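Local coordinates for protein hydrolase, putative (PDB 2B30) that is of unknown function but belongs to the HAD superfamily of hydrolases, binds calcium, and may act as a magnesium-dependent phosphatase, at residues 136-141 and 180-185; 158-163 and 213-218. All coordinates share one frame; numbering follows the deposited sequence.

In the fold
Contact 1 lies within the six-stranded sheet of the chain, consistent with the cap of a type IIB HAD hydrolase, and pairs strand 136-140 with 181-184. Contact 2 joins the end of helix 155-160, beside that sheet, to the loop entering strand 216-220. Their centres are about 10 Å apart. Strand 181-184 connects the two, because its other edge pairs with 216-220: Ile184 N to Ala216 O is 2.7 Å and Leu182 O to Val218 N is 2.8 Å. Lys181 NZ of contact 1 also forms a salt bridge with Glu217 OE2 of segment 213-218. The calcium held by Asp33, Asp35 and Asp248 is about 11 Å from the Lys181 side chain and about 9 Å from that of Tyr160.

Contact 1: 136-141 and 180-185; sequences TIFHRG and NKLMIV
The His139 imidazole carries Lys181 on one face: the lysine CE lies 3.7 Å above the ring plane, away from its centre, in a CH-pi contact. Lys181 O lies at the ring edge, in plane, and Met183 CB also approaches the edge, 4.3 Å from His139 NE2. The lysine chain runs alongside the histidine and bends at chi3 (80°), which brings CE over the ring. Its NZ continues to a salt bridge with Glu217. On the other sheet face, Leu182 CD2 meets the Phe138 ring obliquely. Thr136 CG2, from the same strand as Phe138, lies over one face of that ring, near its rim.

The strands are antiparallel. Ile137 and Met183 form a hydrogen-bonded pair, with Ile137 N to Met183 O and Met183 N to Ile137 O both 3.0 Å. At the far end Asn180 and Lys181 stand opposite His139 alone, a classic beta bulge. His139 N bonds to Lys181 O at 2.8 Å. Asn180 N bonds to His139 O at 2.9 Å, while the Lys181 N bond to the same oxygen is weak. Asn180 OD1 takes Gly141 N at 2.9 Å, a fairly straight bond (164°), and a weak bond from Arg140 NH1. That NH1 also pairs with Asp112, to which Asn180 ND2 bonds as well.

Helix 117-129 packs on Phe138, Leu182 and Ile184. Helix 155-160 packs on Ile137, Met183 and Val185. Strands 143-147 and 216-220 flank the pair.

Contact 2: 158-163 and 213-218; sequences KMYSEN and NGHAEV
Met159 and Asn213 reach toward each other from opposite directions, and Tyr160 approaches the same asparagine beside them. The setting is probably the alpha/beta cap, as in type IIB HAD hydrolases. Here the last turn of helix 155-160 meets the loop that enters strand 216-220. Methyl CE of Met159 comes 3.7 Å from Asn213 ND2. The methionine chain turns at chi2 (-104°) and again at chi3 (-76°), and this carries CE toward the amide. The Tyr160 hydroxyl stops 4.1 Å from the same ND2. The tyrosine ring and the asparagine amide are inclined by 49°. His215 lies deeper. Met159 CE and Tyr160 OH both approach its ring obliquely, each at 4.4 Å, to NE2 and CD2 respectively.

The approaches are loose, and the two segments share no hydrogen bond. The meeting is small, burying about 100 Å² in all. Each side is held by its own surroundings. His215 ND1 bonds to Leu186 N, which anchors one side of the imidazole, and Met183 packs against the ring. Arg70 bonds to Tyr160 O and pairs with Glu162. The Tyr160 side chain also lies about 3 Å from that of Asp35. This brings its end of the contact near a calcium ligand, though the ion itself is about 9 Å from the tyrosine side chain. Within the loop, Asn213 O sits over the centre of the His215 ring, 3.7 Å above its plane.

Contact 1: 136-141 and 180-185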
loop_
_atom_site.group_PDB
_atom_site.type_symbol
_atom_site.label_atom_id
_atom_site.label_comp_id
_atom_site.label_asym_id
_atom_site.label_seq_id
_atom_site.Cartn_x
_atom_site.Cartn_y
_atom_site.Cartn_z
ATOM N N THR A 136 12.476 21.998 -12.601
ATOM C CA THR A 136 12.433 20.642 -12.048
ATOM C C THR A 136 13.697 20.336 -11.242
ATOM O O THR A 136 14.802 20.475 -11.751
ATOM C CB THR A 136 12.292 19.607 -13.188
ATOM O OG1 THR A 136 11.031 19.794 -13.835
ATOM C CG2 THR A 136 12.382 18.166 -12.663
ATOM N N ILE A 137 13.530 19.908 -9.992
ATOM C CA ILE A 137 14.674 19.554 -9.142
ATOM C C ILE A 137 14.936 18.053 -9.214
ATOM O O ILE A 137 14.082 17.244 -8.856
ATOM C CB ILE A 137 14.461 19.979 -7.674
ATOM C CG1 ILE A 137 14.099 21.459 -7.606
ATOM C CG2 ILE A 137 15.735 19.718 -6.864
ATOM C CD1 ILE A 137 13.567 21.907 -6.282
ATOM N N PHE A 138 16.127 17.695 -9.674
ATOM C CA PHE A 138 16.476 16.299 -9.944
ATOM C C PHE A 138 17.209 15.700 -8.757
ATOM O O PHE A 138 18.267 16.204 -8.378
ATOM C CB PHE A 138 17.356 16.220 -11.182
ATOM C CG PHE A 138 16.663 16.657 -12.435
ATOM C CD1 PHE A 138 16.170 15.721 -13.331
ATOM C CD2 PHE A 138 16.500 18.008 -12.718
ATOM C CE1 PHE A 138 15.536 16.118 -14.486
ATOM C CE2 PHE A 138 15.864 18.411 -13.875
ATOM C CZ PHE A 138 15.378 17.465 -14.761
ATOM N N HIS A 139 16.648 14.641 -8.173
ATOM C CA HIS A 139 17.182 14.066 -6.940
ATOM C C HIS A 139 17.807 12.697 -7.185
ATOM O O HIS A 139 17.173 11.830 -7.781
ATOM C CB HIS A 139 16.068 13.916 -5.900
ATOM C CG HIS A 139 15.576 15.212 -5.332
ATOM N ND1 HIS A 139 16.122 15.784 -4.203
ATOM C CD2 HIS A 139 14.564 16.029 -5.715
ATOM C CE1 HIS A 139 15.473 16.900 -3.919
ATOM N NE2 HIS A 139 14.521 17.069 -4.818
ATOM N N ARG A 140 19.041 12.505 -6.723
ATOM C CA ARG A 140 19.667 11.173 -6.674
ATOM C C ARG A 140 20.423 11.026 -5.365
ATOM O O ARG A 140 21.377 11.766 -5.110
ATOM C CB ARG A 140 20.622 10.948 -7.846
ATOM C CG ARG A 140 21.237 9.550 -7.900
ATOM C CD ARG A 140 20.244 8.482 -8.388
ATOM N NE ARG A 140 20.830 7.138 -8.381
ATOM C CZ ARG A 140 21.031 6.407 -7.283
ATOM N NH1 ARG A 140 20.672 6.853 -6.090
ATOM N NH2 ARG A 140 21.589 5.210 -7.378
ATOM N N GLY A 141 19.986 10.076 -4.541
ATOM C CA GLY A 141 20.592 9.827 -3.243
ATOM C C GLY A 141 20.452 11.010 -2.304
ATOM O O GLY A 141 19.333 11.442 -1.988
ATOM N N ASN A 180 16.047 9.243 -8.210
ATOM C CA ASN A 180 15.113 8.762 -7.189
ATOM C C ASN A 180 13.824 9.580 -7.203
ATOM O O ASN A 180 12.738 9.050 -6.938
ATOM C CB ASN A 180 15.729 8.842 -5.797
ATOM C CG ASN A 180 16.915 7.918 -5.624
ATOM O OD1 ASN A 180 18.059 8.341 -5.756
ATOM N ND2 ASN A 180 16.649 6.655 -5.305
ATOM N N LYS A 181 13.957 10.872 -7.494
ATOM C CA LYS A 181 12.812 11.770 -7.488
ATOM C C LYS A 181 13.005 13.012 -8.352
ATOM O O LYS A 181 14.087 13.598 -8.372
ATOM C CB LYS A 181 12.507 12.208 -6.053
ATOM C CG LYS A 181 11.367 13.215 -5.921
ATOM C CD LYS A 181 10.984 13.401 -4.471
ATOM C CE LYS A 181 11.935 14.334 -3.738
ATOM N NZ LYS A 181 11.300 15.636 -3.494
ATOM N N LEU A 182 11.945 13.403 -9.054
ATOM C CA LEU A 182 11.871 14.728 -9.673
ATOM C C LEU A 182 10.780 15.520 -8.954
ATOM O O LEU A 182 9.618 15.097 -8.929
ATOM C CB LEU A 182 11.542 14.650 -11.169
ATOM C CG LEU A 182 12.358 13.740 -12.084
ATOM C CD1 LEU A 182 12.047 14.069 -13.526
ATOM C CD2 LEU A 182 13.839 13.886 -11.852
ATOM N N MET A 183 11.155 16.646 -8.349
ATOM C CA MET A 183 10.175 17.562 -7.777
ATOM C C MET A 183 9.974 18.714 -8.734
ATOM O O MET A 183 10.806 19.617 -8.807
ATOM C CB MET A 183 10.625 18.106 -6.428
ATOM C CG MET A 183 9.532 18.881 -5.711
ATOM S SD MET A 183 10.203 20.240 -4.759
ATOM C CE MET A 183 8.698 20.927 -4.056
ATOM N N ILE A 184 8.870 18.683 -9.473
ATOM C CA ILE A 184 8.559 19.746 -10.425
ATOM C C ILE A 184 7.926 20.913 -9.658
ATOM O O ILE A 184 6.810 20.801 -9.145
ATOM C CB ILE A 184 7.620 19.253 -11.551
ATOM C CG1 ILE A 184 8.197 17.999 -12.226
ATOM C CG2 ILE A 184 7.415 20.340 -12.599
ATOM C CD1 ILE A 184 7.319 17.443 -13.340
ATOM N N VAL A 185 8.662 22.019 -9.567
ATOM C CA VAL A 185 8.157 23.225 -8.925
ATOM C C VAL A 185 7.162 23.897 -9.865
ATOM O O VAL A 185 7.470 24.173 -11.022
ATOM C CB VAL A 185 9.300 24.186 -8.548
ATOM C CG1 VAL A 185 8.752 25.513 -8.070
ATOM C CG2 VAL A 185 10.179 23.561 -7.470
#

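Contact 2: 158-163 and 213-218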
loop_
_atom_site.group_PDB
_atom_site.type_symbol
_atom_site.label_atom_id
_atom_site.label_comp_id
_atom_site.label_asym_id
_atom_site.label_seq_id
_atom_site.Cartn_x
_atom_site.Cartn_y
_atom_site.Cartn_z
ATOM N N LYS A 158 16.104 28.616 0.366
ATOM C CA LYS A 158 15.275 29.691 0.923
ATOM C C LYS A 158 13.947 29.171 1.476
ATOM O O LYS A 158 13.621 29.442 2.628
ATOM C CB LYS A 158 15.036 30.792 -0.117
ATOM N N MET A 159 13.189 28.416 0.680
ATOM C CA MET A 159 11.863 27.931 1.115
ATOM C C MET A 159 11.896 26.875 2.230
ATOM O O MET A 159 11.004 26.852 3.083
ATOM C CB MET A 159 11.061 27.354 -0.063
ATOM C CG MET A 159 10.373 28.384 -0.965
ATOM S SD MET A 159 8.592 28.497 -0.661
ATOM C CE MET A 159 7.953 27.013 -1.449
ATOM N N TYR A 160 12.899 25.997 2.215
ATOM C CA TYR A 160 12.885 24.815 3.093
ATOM C C TYR A 160 14.151 24.616 3.930
ATOM O O TYR A 160 14.323 23.562 4.521
ATOM C CB TYR A 160 12.579 23.554 2.268
ATOM C CG TYR A 160 11.227 23.604 1.575
ATOM C CD1 TYR A 160 10.059 23.256 2.251
ATOM C CD2 TYR A 160 11.117 24.014 0.250
ATOM C CE1 TYR A 160 8.802 23.307 1.617
ATOM C CE2 TYR A 160 9.875 24.064 -0.395
ATOM C CZ TYR A 160 8.716 23.718 0.295
ATOM O OH TYR A 160 7.490 23.790 -0.343
ATOM N N SER A 161 15.016 25.629 4.003
ATOM C CA SER A 161 16.216 25.589 4.864
ATOM C C SER A 161 17.148 24.401 4.575
ATOM O O SER A 161 17.779 23.865 5.488
ATOM C CB SER A 161 15.818 25.570 6.345
ATOM O OG SER A 161 14.786 26.496 6.614
ATOM N N GLU A 162 17.213 23.998 3.306
ATOM C CA GLU A 162 18.127 22.964 2.850
ATOM C C GLU A 162 19.390 23.626 2.324
ATOM O O GLU A 162 19.519 24.856 2.363
ATOM C CB GLU A 162 17.486 22.137 1.735
ATOM C CG GLU A 162 16.435 21.159 2.212
ATOM C CD GLU A 162 16.179 20.019 1.228
ATOM O OE1 GLU A 162 16.965 19.851 0.270
ATOM O OE2 GLU A 162 15.189 19.278 1.421
ATOM N N ASN A 163 20.325 22.802 1.853
ATOM C CA ASN A 163 21.483 23.291 1.109
ATOM C C ASN A 163 21.042 23.608 -0.301
ATOM O O ASN A 163 20.083 23.027 -0.782
ATOM C CB ASN A 163 22.618 22.261 1.098
ATOM C CG ASN A 163 23.332 22.167 2.443
ATOM O OD1 ASN A 163 24.549 22.345 2.532
ATOM N ND2 ASN A 163 22.573 21.907 3.496
ATOM N N ASN A 213 1.846 22.856 -1.557
ATOM C CA ASN A 213 1.884 24.054 -2.402
ATOM C C ASN A 213 1.644 23.774 -3.896
ATOM O O ASN A 213 1.976 24.602 -4.756
ATOM C CB ASN A 213 3.235 24.765 -2.227
ATOM C CG ASN A 213 3.342 25.516 -0.914
ATOM O OD1 ASN A 213 2.510 25.357 -0.019
ATOM N ND2 ASN A 213 4.374 26.348 -0.795
ATOM N N GLY A 214 1.079 22.607 -4.207
ATOM C CA GLY A 214 0.706 22.256 -5.583
ATOM C C GLY A 214 1.860 21.889 -6.500
ATOM O O GLY A 214 1.723 21.951 -7.724
ATOM N N HIS A 215 2.997 21.507 -5.914
ATOM C CA HIS A 215 4.155 21.028 -6.681
ATOM C C HIS A 215 4.032 19.513 -6.883
ATOM O O HIS A 215 3.334 18.837 -6.122
ATOM C CB HIS A 215 5.467 21.367 -5.960
ATOM C CG HIS A 215 5.577 22.801 -5.525
ATOM N ND1 HIS A 215 5.630 23.852 -6.417
ATOM C CD2 HIS A 215 5.660 23.354 -4.289
ATOM C CE1 HIS A 215 5.728 24.990 -5.750
ATOM N NE2 HIS A 215 5.752 24.715 -4.457
ATOM N N ALA A 216 4.694 18.985 -7.911
ATOM C CA ALA A 216 4.650 17.539 -8.198
ATOM C C ALA A 216 5.915 16.836 -7.715
ATOM O O ALA A 216 7.003 17.191 -8.125
ATOM C CB ALA A 216 4.451 17.285 -9.690
ATOM N N GLU A 217 5.759 15.851 -6.833
ATOM C CA GLU A 217 6.854 14.972 -6.438
ATOM C C GLU A 217 6.700 13.662 -7.194
ATOM O O GLU A 217 5.712 12.954 -7.007
ATOM C CB GLU A 217 6.830 14.714 -4.930
ATOM C CG GLU A 217 7.482 15.809 -4.103
ATOM C CD GLU A 217 7.578 15.456 -2.614
ATOM O OE1 GLU A 217 6.632 14.835 -2.053
ATOM O OE2 GLU A 217 8.612 15.809 -1.998
ATOM N N VAL A 218 7.672 13.352 -8.047
ATOM C CA VAL A 218 7.633 12.166 -8.921
ATOM C C VAL A 218 8.617 11.094 -8.453
ATOM O O VAL A 218 9.814 11.321 -8.460
ATOM C CB VAL A 218 7.995 12.555 -10.356
ATOM C CG1 VAL A 218 7.940 11.354 -11.279
ATOM C CG2 VAL A 218 7.062 13.640 -10.839
#